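PDB 6AQZ: gdp-l-fucose synthetase from Naegleria fowleri, which probably makes GDP-L-fucose from GDP-4-keto-6-deoxy-D-mannose by epimerisation and NADPH-dependent reduction, and is held here in complex with NADP. Local coordinates for residues F185-P190 with E257-L262; C127-V132 with N156-A161; K217-G222 with D281-T286. All blocks are in the same frame, centred on the assembly; numbering follows the deposited sequence.

Overall arrangement
Contacts 1 and 2 lie in the buried nucleotide-binding part of the fold, with centres about 13 Å apart. They touch each other, and both touch NADP. Contact 1 pairs two parallel strands, so backbone hydrogen bonds and apolar side chains carry it. Contact 2 packs the loop after strand 123-127 on the start of helix 156-179. No hydrogen bond crosses it, and its main polar event is a tyrosine bound to the cofactor. Contact 3 is remote, its centre about 38 Å from that of contact 1. It joins two helix ends near the surface, where a glutamine amide and waters work beside two buried phenylalanines.

Contact 1. Residues F185-P190 with E257-L262. With NAP (NADP nicotinamide-adenine-dinucleotide phosphate), chain G.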
loop_
_atom_site.group_PDB
_atom_site.type_symbol
_atom_site.label_atom_id
_atom_site.label_comp_id
_atom_site.label_asym_id
_atom_site.label_seq_id
_atom_site.Cartn_x
_atom_site.Cartn_y
_atom_site.Cartn_z
ATOM N N PHE A 185 -14.219 -0.253 -12.361
ATOM C CA PHE A 185 -12.787 0.012 -12.271
ATOM C C PHE A 185 -12.064 -1.279 -12.597
ATOM O O PHE A 185 -12.335 -2.315 -11.982
ATOM C CB PHE A 185 -12.393 0.506 -10.866
ATOM C CG PHE A 185 -12.900 1.883 -10.543
ATOM C CD1 PHE A 185 -14.201 2.077 -10.136
ATOM C CD2 PHE A 185 -12.062 2.983 -10.633
ATOM C CE1 PHE A 185 -14.668 3.333 -9.859
ATOM C CE2 PHE A 185 -12.521 4.256 -10.344
ATOM C CZ PHE A 185 -13.809 4.440 -9.957
ATOM N N THR A 186 -11.163 -1.236 -13.566
ATOM C CA THR A 186 -10.316 -2.389 -13.829
ATOM C C THR A 186 -8.943 -1.873 -14.270
ATOM O O THR A 186 -8.647 -0.679 -14.173
ATOM C CB THR A 186 -10.974 -3.331 -14.836
ATOM O OG1 THR A 186 -10.167 -4.502 -14.970
ATOM C CG2 THR A 186 -11.144 -2.656 -16.192
ATOM N N SER A 187 -8.073 -2.780 -14.714
ATOM C CA SER A 187 -6.714 -2.381 -15.016
ATOM C C SER A 187 -6.103 -3.367 -15.989
ATOM O O SER A 187 -6.566 -4.496 -16.124
ATOM C CB SER A 187 -5.865 -2.322 -13.755
ATOM O OG SER A 187 -5.719 -3.639 -13.288
ATOM N N VAL A 188 -5.029 -2.930 -16.630
ATOM C CA VAL A 188 -4.246 -3.757 -17.533
ATOM C C VAL A 188 -2.827 -3.808 -17.015
ATOM O O VAL A 188 -2.365 -2.895 -16.321
ATOM C CB VAL A 188 -4.240 -3.228 -18.992
ATOM C CG1 VAL A 188 -5.622 -3.160 -19.538
ATOM C CG2 VAL A 188 -3.527 -1.862 -19.067
ATOM N N ILE A 189 -2.123 -4.872 -17.370
ATOM C CA ILE A 189 -0.734 -5.016 -16.949
ATOM C C ILE A 189 0.106 -5.181 -18.206
ATOM O O ILE A 189 0.294 -6.313 -18.682
ATOM C CB ILE A 189 -0.533 -6.213 -16.015
ATOM C CG1 ILE A 189 -1.635 -6.298 -14.959
ATOM C CG2 ILE A 189 0.826 -6.127 -15.363
ATOM C CD1 ILE A 189 -1.371 -7.395 -14.000
ATOM N N PRO A 190 0.593 -4.101 -18.798
ATOM C CA PRO A 190 1.430 -4.244 -19.987
ATOM C C PRO A 190 2.823 -4.698 -19.590
ATOM O O PRO A 190 3.293 -4.472 -18.475
ATOM C CB PRO A 190 1.426 -2.841 -20.608
ATOM C CG PRO A 190 1.138 -1.925 -19.472
ATOM C CD PRO A 190 0.309 -2.692 -18.473
ATOM N N GLU A 257 -13.040 -6.893 -12.868
ATOM C CA GLU A 257 -12.167 -6.033 -12.087
ATOM C C GLU A 257 -10.766 -6.620 -11.927
ATOM O O GLU A 257 -9.878 -5.919 -11.442
ATOM C CB GLU A 257 -12.799 -5.752 -10.714
ATOM C CG GLU A 257 -12.705 -6.940 -9.722
ATOM C CD GLU A 257 -13.281 -6.660 -8.318
ATOM O OE1 GLU A 257 -13.574 -5.501 -7.956
ATOM O OE2 GLU A 257 -13.466 -7.635 -7.566
ATOM N N GLU A 258 -10.550 -7.886 -12.303
ATOM C CA GLU A 258 -9.205 -8.459 -12.251
ATOM C C GLU A 258 -8.340 -7.835 -13.340
ATOM O O GLU A 258 -8.804 -7.674 -14.475
ATOM C CB GLU A 258 -9.244 -9.972 -12.475
ATOM C CG GLU A 258 -10.177 -10.708 -11.552
ATOM C CD GLU A 258 -9.764 -10.592 -10.097
ATOM O OE1 GLU A 258 -8.537 -10.529 -9.818
ATOM O OE2 GLU A 258 -10.678 -10.539 -9.239
ATOM N N PRO A 259 -7.081 -7.498 -13.047
ATOM C CA PRO A 259 -6.210 -6.968 -14.110
ATOM C C PRO A 259 -6.029 -8.011 -15.191
ATOM O O PRO A 259 -6.101 -9.209 -14.935
ATOM C CB PRO A 259 -4.891 -6.671 -13.391
ATOM C CG PRO A 259 -4.936 -7.473 -12.115
ATOM C CD PRO A 259 -6.389 -7.613 -11.747
ATOM N N ILE A 260 -5.843 -7.551 -16.424
ATOM C CA ILE A 260 -5.571 -8.438 -17.551
ATOM C C ILE A 260 -4.210 -8.063 -18.108
ATOM O O ILE A 260 -3.945 -6.887 -18.374
ATOM C CB ILE A 260 -6.666 -8.362 -18.633
ATOM C CG1 ILE A 260 -6.328 -9.283 -19.798
ATOM C CG2 ILE A 260 -6.881 -6.940 -19.152
ATOM C CD1 ILE A 260 -7.455 -9.366 -20.849
ATOM N N MET A 261 -3.339 -9.053 -18.260
ATOM C CA MET A 261 -2.027 -8.766 -18.804
ATOM C C MET A 261 -2.042 -8.494 -20.299
ATOM O O MET A 261 -2.761 -9.134 -21.067
ATOM C CB MET A 261 -1.071 -9.878 -18.473
ATOM C CG MET A 261 -0.726 -9.599 -17.070
ATOM S SD MET A 261 0.918 -10.048 -16.727
ATOM C CE MET A 261 0.496 -11.687 -16.106
ATOM N N LEU A 262 -1.241 -7.513 -20.694
ATOM C CA LEU A 262 -1.015 -7.191 -22.100
ATOM C C LEU A 262 0.434 -7.546 -22.401
ATOM O O LEU A 262 1.349 -6.806 -22.032
ATOM C CB LEU A 262 -1.292 -5.720 -22.359
ATOM C CG LEU A 262 -2.616 -5.105 -21.878
ATOM C CD1 LEU A 262 -2.765 -3.658 -22.402
ATOM C CD2 LEU A 262 -3.804 -5.958 -22.266
HETATM P PA NAP G . 5.717 7.933 -19.968
HETATM O O1A NAP G . 6.835 8.260 -19.024
HETATM O O2A NAP G . 5.970 7.686 -21.432
HETATM O O5B NAP G . 4.520 9.070 -19.887
HETATM C C5B NAP G . 4.010 9.032 -18.600
HETATM C C4B NAP G . 2.837 10.049 -18.565
HETATM O O4B NAP G . 2.506 10.419 -17.202
HETATM C C3B NAP G . 3.171 11.361 -19.384
HETATM O O3B NAP G . 2.019 11.818 -20.042
HETATM C C2B NAP G . 3.434 12.369 -18.256
HETATM O O2B NAP G . 3.057 13.617 -18.540
HETATM C C1B NAP G . 2.350 11.832 -17.228
HETATM N N9A NAP G . 2.564 12.364 -15.887
HETATM C C8A NAP G . 3.593 12.060 -15.018
HETATM N N7A NAP G . 3.505 12.718 -13.840
HETATM C C5A NAP G . 2.366 13.495 -13.970
HETATM C C6A NAP G . 1.759 14.391 -13.095
HETATM N N6A NAP G . 2.305 14.617 -11.831
HETATM N N1A NAP G . 0.613 15.033 -13.430
HETATM C C2A NAP G . 0.143 14.736 -14.678
HETATM N N3A NAP G . 0.622 13.910 -15.633
HETATM C C4A NAP G . 1.755 13.283 -15.238
HETATM O O3 NAP G . 5.131 6.562 -19.220
HETATM P PN NAP G . 4.529 5.489 -20.230
HETATM O O1N NAP G . 3.475 6.025 -21.123
HETATM O O2N NAP G . 5.542 4.463 -20.684
HETATM O O5D NAP G . 3.580 4.461 -19.179
HETATM C C5D NAP G . 2.384 5.025 -18.813
HETATM C C4D NAP G . 1.707 3.942 -18.004
HETATM O O4D NAP G . 2.098 2.673 -18.557
HETATM C C3D NAP G . 2.305 3.989 -16.518
HETATM O O3D NAP G . 1.282 3.792 -15.603
HETATM C C2D NAP G . 3.320 2.824 -16.515
HETATM O O2D NAP G . 3.417 2.161 -15.315
HETATM C C1D NAP G . 2.644 1.855 -17.529
HETATM N N1N NAP G . 3.641 0.877 -18.052
HETATM C C2N NAP G . 4.631 1.238 -18.970
HETATM C C3N NAP G . 5.555 0.309 -19.400
HETATM C C7N NAP G . 6.617 0.716 -20.374
HETATM O O7N NAP G . 7.532 -0.046 -20.730
HETATM N N7N NAP G . 6.595 2.011 -20.905
HETATM C C4N NAP G . 5.556 -1.093 -18.921
HETATM C C5N NAP G . 4.473 -1.382 -17.932
HETATM C C6N NAP G . 3.596 -0.450 -17.553
HETATM P P2B NAP G . 4.328 14.710 -19.336
HETATM O O1X NAP G . 4.437 14.028 -20.666
HETATM O O2X NAP G . 3.575 16.042 -19.302
HETATM O O3X NAP G . 5.463 14.532 -18.373
HETATM O O HOH W 1 -7.563 -4.288 -11.296
#
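I189 and M261 are partners in a parallel beta ladder of the Rossmann-type sheet. Here strand 184-194 takes up the short strand 260-262. The two side chains cross at an angle, with I189 CB 3.6 Å from M261 CG. M261 bends at its second and third torsions, and this keeps SD beside the CG2 branch of I189. The other branch of I189 runs back toward P259. CG1 stands beside its own backbone N (chi1 -44°), which turns the CG1-CD1 arm alongside the proline ring, pointing the same way. I189 CG1 is 3.6 Å from P259 CB.

V188, I260 and L262 lie on the other face of the sheet, against helix 240-253. L262 slants across V188, with its CD1 3.7 Å from V188 CB. Of I260, it is the short CG2 branch that V188 CG1 meets, because the long branch leads away.

Three backbone bonds tie the ladder. I260 N binds S187 O (3.2 Å), I189 N binds I260 O (2.9 Å), and L262 N binds I189 O (2.8 Å). E143 takes up the N-H of M261. Before the ladder starts, a water joins S187 OG to E257 O, accepting from the serine and donating to the carbonyl. T186 OG1 bonds to the carbonyl of S256.

At the far end the P190 ring comes up to the nicotinamide of NADP. P190 CG sits 3.4 Å from NAP C6N.

Contact 2. Residues C127-V132 with N156-A161. With NAP (NADP nicotinamide-adenine-dinucleotide phosphate), chain G.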
loop_
_atom_site.group_PDB
_atom_site.type_symbol
_atom_site.label_atom_id
_atom_site.label_comp_id
_atom_site.label_asym_id
_atom_site.label_seq_id
_atom_site.Cartn_x
_atom_site.Cartn_y
_atom_site.Cartn_z
ATOM N N CYS A 127 -3.417 1.415 -15.156
ATOM C CA CYS A 127 -2.307 0.682 -15.734
ATOM C C CYS A 127 -1.354 0.227 -14.634
ATOM O O CYS A 127 -0.886 1.049 -13.846
ATOM C CB CYS A 127 -1.609 1.568 -16.773
ATOM S SG CYS A 127 -0.555 0.683 -17.830
ATOM N N LEU A 128 -1.087 -1.077 -14.567
ATOM C CA LEU A 128 -0.077 -1.660 -13.695
ATOM C C LEU A 128 1.165 -1.987 -14.526
ATOM O O LEU A 128 1.376 -1.421 -15.600
ATOM C CB LEU A 128 -0.603 -2.912 -12.979
ATOM C CG LEU A 128 -1.986 -2.837 -12.341
ATOM C CD1 LEU A 128 -2.324 -4.118 -11.564
ATOM C CD2 LEU A 128 -2.162 -1.620 -11.499
ATOM N N SER A 129 1.987 -2.915 -14.047
ATOM C CA SER A 129 3.224 -3.268 -14.730
ATOM C C SER A 129 3.677 -4.639 -14.243
ATOM O O SER A 129 3.408 -5.018 -13.093
ATOM C CB SER A 129 4.304 -2.209 -14.478
ATOM O OG SER A 129 5.400 -2.743 -13.773
ATOM N N THR A 130 4.331 -5.403 -15.134
ATOM C CA THR A 130 4.754 -6.740 -14.729
ATOM C C THR A 130 5.912 -6.729 -13.736
ATOM O O THR A 130 6.254 -7.792 -13.210
ATOM C CB THR A 130 5.143 -7.625 -15.920
ATOM O OG1 THR A 130 6.322 -7.118 -16.550
ATOM C CG2 THR A 130 4.021 -7.718 -16.923
ATOM N N CYS A 131 6.533 -5.585 -13.468
ATOM C CA CYS A 131 7.659 -5.564 -12.547
ATOM C C CYS A 131 7.227 -5.333 -11.096
ATOM O O CYS A 131 8.085 -5.240 -10.213
ATOM C CB CYS A 131 8.704 -4.525 -12.997
ATOM S SG CYS A 131 8.218 -2.766 -12.989
ATOM N N VAL A 132 5.919 -5.309 -10.822
ATOM C CA VAL A 132 5.409 -5.162 -9.463
ATOM C C VAL A 132 4.931 -6.488 -8.851
ATOM O O VAL A 132 4.450 -6.502 -7.709
ATOM C CB VAL A 132 4.268 -4.128 -9.443
ATOM C CG1 VAL A 132 4.676 -2.886 -10.270
ATOM C CG2 VAL A 132 2.952 -4.744 -9.941
ATOM N N ASN A 156 10.384 -1.241 -4.802
ATOM C CA ASN A 156 9.192 -1.698 -4.097
ATOM C C ASN A 156 8.214 -0.565 -3.784
ATOM O O ASN A 156 7.016 -0.831 -3.639
ATOM C CB ASN A 156 9.566 -2.500 -2.846
ATOM C CG ASN A 156 10.393 -1.725 -1.840
ATOM O OD1 ASN A 156 10.674 -0.530 -1.986
ATOM N ND2 ASN A 156 10.825 -2.436 -0.815
ATOM N N ALA A 157 8.663 0.686 -3.732
ATOM C CA ALA A 157 7.704 1.775 -3.540
ATOM C C ALA A 157 6.821 1.945 -4.772
ATOM O O ALA A 157 5.594 2.039 -4.674
ATOM C CB ALA A 157 8.429 3.084 -3.212
ATOM N N TYR A 158 7.434 2.021 -5.946
ATOM C CA TYR A 158 6.642 2.045 -7.163
ATOM C C TYR A 158 5.746 0.810 -7.236
ATOM O O TYR A 158 4.554 0.913 -7.539
ATOM C CB TYR A 158 7.591 2.139 -8.363
ATOM C CG TYR A 158 6.930 2.114 -9.701
ATOM C CD1 TYR A 158 6.459 3.288 -10.269
ATOM C CD2 TYR A 158 6.792 0.929 -10.418
ATOM C CE1 TYR A 158 5.866 3.295 -11.513
ATOM C CE2 TYR A 158 6.195 0.930 -11.675
ATOM C CZ TYR A 158 5.731 2.124 -12.208
ATOM O OH TYR A 158 5.134 2.164 -13.438
ATOM N N ALA A 159 6.285 -0.359 -6.908
ATOM C CA ALA A 159 5.490 -1.567 -7.050
ATOM C C ALA A 159 4.276 -1.538 -6.117
ATOM O O ALA A 159 3.155 -1.832 -6.541
ATOM C CB ALA A 159 6.365 -2.793 -6.787
ATOM N N TYR A 160 4.473 -1.140 -4.851
ATOM C CA TYR A 160 3.358 -1.119 -3.905
ATOM C C TYR A 160 2.312 -0.084 -4.289
ATOM O O TYR A 160 1.108 -0.341 -4.156
ATOM C CB TYR A 160 3.863 -0.871 -2.476
ATOM C CG TYR A 160 4.258 -2.139 -1.750
ATOM C CD1 TYR A 160 3.371 -3.218 -1.652
ATOM C CD2 TYR A 160 5.512 -2.266 -1.175
ATOM C CE1 TYR A 160 3.736 -4.370 -0.985
ATOM C CE2 TYR A 160 5.875 -3.406 -0.505
ATOM C CZ TYR A 160 4.993 -4.454 -0.412
ATOM O OH TYR A 160 5.393 -5.599 0.250
ATOM N N ALA A 161 2.744 1.078 -4.787
ATOM C CA ALA A 161 1.782 2.063 -5.279
ATOM C C ALA A 161 0.904 1.480 -6.387
ATOM O O ALA A 161 -0.312 1.726 -6.422
ATOM C CB ALA A 161 2.516 3.311 -5.764
HETATM P PA NAP G . 5.717 7.933 -19.968
HETATM O O1A NAP G . 6.835 8.260 -19.024
HETATM O O2A NAP G . 5.970 7.686 -21.432
HETATM O O5B NAP G . 4.520 9.070 -19.887
HETATM C C5B NAP G . 4.010 9.032 -18.600
HETATM C C4B NAP G . 2.837 10.049 -18.565
HETATM O O4B NAP G . 2.506 10.419 -17.202
HETATM C C3B NAP G . 3.171 11.361 -19.384
HETATM O O3B NAP G . 2.019 11.818 -20.042
HETATM C C2B NAP G . 3.434 12.369 -18.256
HETATM O O2B NAP G . 3.057 13.617 -18.540
HETATM C C1B NAP G . 2.350 11.832 -17.228
HETATM N N9A NAP G . 2.564 12.364 -15.887
HETATM C C8A NAP G . 3.593 12.060 -15.018
HETATM N N7A NAP G . 3.505 12.718 -13.840
HETATM C C5A NAP G . 2.366 13.495 -13.970
HETATM C C6A NAP G . 1.759 14.391 -13.095
HETATM N N6A NAP G . 2.305 14.617 -11.831
HETATM N N1A NAP G . 0.613 15.033 -13.430
HETATM C C2A NAP G . 0.143 14.736 -14.678
HETATM N N3A NAP G . 0.622 13.910 -15.633
HETATM C C4A NAP G . 1.755 13.283 -15.238
HETATM O O3 NAP G . 5.131 6.562 -19.220
HETATM P PN NAP G . 4.529 5.489 -20.230
HETATM O O1N NAP G . 3.475 6.025 -21.123
HETATM O O2N NAP G . 5.542 4.463 -20.684
HETATM O O5D NAP G . 3.580 4.461 -19.179
HETATM C C5D NAP G . 2.384 5.025 -18.813
HETATM C C4D NAP G . 1.707 3.942 -18.004
HETATM O O4D NAP G . 2.098 2.673 -18.557
HETATM C C3D NAP G . 2.305 3.989 -16.518
HETATM O O3D NAP G . 1.282 3.792 -15.603
HETATM C C2D NAP G . 3.320 2.824 -16.515
HETATM O O2D NAP G . 3.417 2.161 -15.315
HETATM C C1D NAP G . 2.644 1.855 -17.529
HETATM N N1N NAP G . 3.641 0.877 -18.052
HETATM C C2N NAP G . 4.631 1.238 -18.970
HETATM C C3N NAP G . 5.555 0.309 -19.400
HETATM C C7N NAP G . 6.617 0.716 -20.374
HETATM O O7N NAP G . 7.532 -0.046 -20.730
HETATM N N7N NAP G . 6.595 2.011 -20.905
HETATM C C4N NAP G . 5.556 -1.093 -18.921
HETATM C C5N NAP G . 4.473 -1.382 -17.932
HETATM C C6N NAP G . 3.596 -0.450 -17.553
HETATM P P2B NAP G . 4.328 14.710 -19.336
HETATM O O1X NAP G . 4.437 14.028 -20.666
HETATM O O2X NAP G . 3.575 16.042 -19.302
HETATM O O3X NAP G . 5.463 14.532 -18.373
#
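V132 lies over A159, at the first turn of helix 156-179. The two CB atoms, V132 CB and A159 CB, are 3.6 Å apart. V132 CG1 stands beside its own backbone N (chi1 -45°), and from there it rests 3.6 Å from A159 CA. The same methyl also reaches the ring of Y158 obliquely, with V132 CG1 4.3 Å from Y158 CE2. C131 SG comes to this CE2 from another oblique direction. S129 OG lies at the ring edge, near its plane, but its exact place is uncertain. All three gather about CE2 of the ring, V132 CG1 and C131 SG on opposite sides of its plane.

The Y158 ring is carried out from the helix with CG anti to the backbone N (chi1 177°). Its hydroxyl therefore reaches the nicotinamide ribose. Y158 OH and NAP O2D form a hydrogen bond of 2.5 Å. K162, one helical turn further on, binds NADP as well, and it also bonds to the carbonyl of C127. The loop reaches the nicotinamide by itself: L128 O is 3.1 Å from NAP C6N, and S129 CB is 3.6 Å from NAP C5N. C127 SG approaches the ribose, 3.4 Å from NAP C1D.

R163 bonds to the carbonyl of V132 and so gives the loop a second hold on the helix. N156, A157 and Y160 of the same helix pack on M167, W171 and M164 of the second subunit, in that order.

Y158 and K162 fit the YxxxK pattern of the short-chain dehydrogenase/reductase family. With S129 beside the tyrosine, the arrangement is consistent with the serine-tyrosine-lysine active site of these enzymes.

Contact 3. Residues K217-G222 with D281-T286; sequences KAQQNG and DAFNFT
One direct hydrogen bond joins Q219 to F283. Q219 NE2 donates to F283 O over 3.0 Å, at 154° at the hydrogen. The donor stands well above the carbonyl plane. Q219 gets there with an extended chain, its CG anti to the backbone N (chi1 -176°). N284 O lies further off, 3.5 Å from Q219 NE2.

Two waters add to this grip. One gives hydrogens to both Q219 OE1 and F283 O, so the F283 carbonyl is held by the amide and by the water together. The other accepts from the backbone N of T286, and weakly from Q219 NE2. The glutamine amide is thus fixed at both of its polar atoms.

The contact brings together the C-terminal ends of helices 207-221 and 272-283. Residues of positive phi, G222 and N284, mark where the chain leaves each helix. The chain then continues into strands 225-228 and 289-292, which pair as a small parallel sheet, apart from the large Rossmann-type sheet.

Apolar packing comes from F285, whose ring is buried. Its CE1 lies 3.7 Å from A218 CB and 3.6 Å from A218 C. F285 CD1 lies 3.9 Å from Q219 CB. The ring thus meets helix 207-221 at two successive residues, in an oblique approach.

F283 presents its ring to the glutamine at a steep angle, with ring and amide planes 80° apart. Q219 OE1 is 3.8 Å from F283 CD1. The ring also packs on C215 and Y216, and on V329, F332 and L333 of helix 321-335.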
loop_
_atom_site.group_PDB
_atom_site.type_symbol
_atom_site.label_atom_id
_atom_site.label_comp_id
_atom_site.label_asym_id
_atom_site.label_seq_id
_atom_site.Cartn_x
_atom_site.Cartn_y
_atom_site.Cartn_z
ATOM N N LYS A 217 23.640 7.141 -32.061
ATOM C CA LYS A 217 24.897 7.830 -31.771
ATOM C C LYS A 217 26.074 7.157 -32.471
ATOM O O LYS A 217 26.962 7.836 -33.008
ATOM C CB LYS A 217 25.131 7.895 -30.257
ATOM C CG LYS A 217 24.200 8.841 -29.463
ATOM C CD LYS A 217 24.392 8.672 -27.924
ATOM C CE LYS A 217 23.359 9.465 -27.103
ATOM N NZ LYS A 217 23.690 9.553 -25.640
ATOM N N ALA A 218 26.073 5.826 -32.504
ATOM C CA ALA A 218 27.145 5.075 -33.135
ATOM C C ALA A 218 27.204 5.330 -34.635
ATOM O O ALA A 218 28.293 5.415 -35.216
ATOM C CB ALA A 218 26.958 3.587 -32.856
ATOM N N GLN A 219 26.044 5.473 -35.276
ATOM C CA GLN A 219 26.020 5.720 -36.713
ATOM C C GLN A 219 26.502 7.134 -37.038
ATOM O O GLN A 219 27.287 7.338 -37.973
ATOM C CB GLN A 219 24.595 5.492 -37.236
ATOM C CG GLN A 219 24.475 5.631 -38.753
ATOM C CD GLN A 219 23.137 5.124 -39.281
ATOM O OE1 GLN A 219 22.059 5.593 -38.879
ATOM N NE2 GLN A 219 23.203 4.161 -40.198
ATOM N N GLN A 220 26.056 8.119 -36.261
ATOM C CA GLN A 220 26.414 9.507 -36.516
ATOM C C GLN A 220 27.882 9.771 -36.182
ATOM O O GLN A 220 28.589 10.467 -36.932
ATOM C CB GLN A 220 25.480 10.413 -35.711
ATOM C CG GLN A 220 25.779 11.881 -35.799
ATOM C CD GLN A 220 24.684 12.658 -36.493
ATOM O OE1 GLN A 220 23.504 12.328 -36.380
ATOM N NE2 GLN A 220 25.072 13.703 -37.226
ATOM N N ASN A 221 28.367 9.147 -35.102
ATOM C CA ASN A 221 29.704 9.370 -34.559
ATOM C C ASN A 221 30.782 8.547 -35.261
ATOM O O ASN A 221 31.939 8.968 -35.317
ATOM C CB ASN A 221 29.705 9.067 -33.058
ATOM N N GLY A 222 30.465 7.333 -35.693
ATOM C CA GLY A 222 31.452 6.456 -36.280
ATOM C C GLY A 222 31.925 5.377 -35.335
ATOM O O GLY A 222 32.857 4.639 -35.674
ATOM N N ASP A 281 19.894 -3.533 -37.856
ATOM C CA ASP A 281 19.506 -3.645 -39.256
ATOM C C ASP A 281 18.382 -2.704 -39.657
ATOM O O ASP A 281 18.130 -2.564 -40.859
ATOM C CB ASP A 281 19.058 -5.075 -39.570
ATOM C CG ASP A 281 20.158 -6.082 -39.398
ATOM O OD1 ASP A 281 21.329 -5.737 -39.670
ATOM O OD2 ASP A 281 19.848 -7.223 -38.993
ATOM N N ALA A 282 17.795 -1.957 -38.719
ATOM C CA ALA A 282 16.735 -1.022 -39.075
ATOM C C ALA A 282 17.281 0.384 -39.253
ATOM O O ALA A 282 16.728 1.166 -40.031
ATOM C CB ALA A 282 15.635 -0.998 -38.007
ATOM N N PHE A 283 18.385 0.688 -38.581
ATOM C CA PHE A 283 19.141 1.895 -38.842
ATOM C C PHE A 283 20.055 1.747 -40.047
ATOM O O PHE A 283 20.568 2.763 -40.532
ATOM C CB PHE A 283 19.983 2.244 -37.617
ATOM C CG PHE A 283 19.267 3.076 -36.602
ATOM C CD1 PHE A 283 19.073 4.429 -36.810
ATOM C CD2 PHE A 283 18.795 2.502 -35.423
ATOM C CE1 PHE A 283 18.427 5.200 -35.859
ATOM C CE2 PHE A 283 18.144 3.262 -34.478
ATOM C CZ PHE A 283 17.958 4.613 -34.695
ATOM N N ASN A 284 20.202 0.520 -40.565
ATOM C CA ASN A 284 21.215 0.177 -41.562
ATOM C C ASN A 284 22.612 0.501 -41.043
ATOM O O ASN A 284 23.467 1.012 -41.770
ATOM C CB ASN A 284 20.946 0.861 -42.903
ATOM C CG ASN A 284 19.690 0.345 -43.570
ATOM O OD1 ASN A 284 19.441 -0.865 -43.608
ATOM N ND2 ASN A 284 18.884 1.257 -44.089
ATOM N N PHE A 285 22.831 0.223 -39.760
ATOM C CA PHE A 285 24.139 0.436 -39.160
ATOM C C PHE A 285 25.114 -0.646 -39.612
ATOM O O PHE A 285 24.856 -1.840 -39.423
ATOM C CB PHE A 285 24.011 0.458 -37.642
ATOM C CG PHE A 285 25.310 0.648 -36.925
ATOM C CD1 PHE A 285 25.939 1.886 -36.916
ATOM C CD2 PHE A 285 25.881 -0.398 -36.216
ATOM C CE1 PHE A 285 27.128 2.067 -36.240
ATOM C CE2 PHE A 285 27.071 -0.225 -35.536
ATOM C CZ PHE A 285 27.696 1.008 -35.542
ATOM N N THR A 286 26.260 -0.216 -40.169
ATOM C CA THR A 286 27.239 -1.122 -40.760
ATOM C C THR A 286 28.480 -1.327 -39.896
ATOM O O THR A 286 29.368 -2.092 -40.283
ATOM C CB THR A 286 27.670 -0.622 -42.159
ATOM O OG1 THR A 286 28.558 0.509 -42.054
ATOM C CG2 THR A 286 26.461 -0.234 -42.997
HETATM O O HOH W 2 26.307 2.865 -40.423
HETATM O O HOH W 3 19.937 5.766 -40.716
#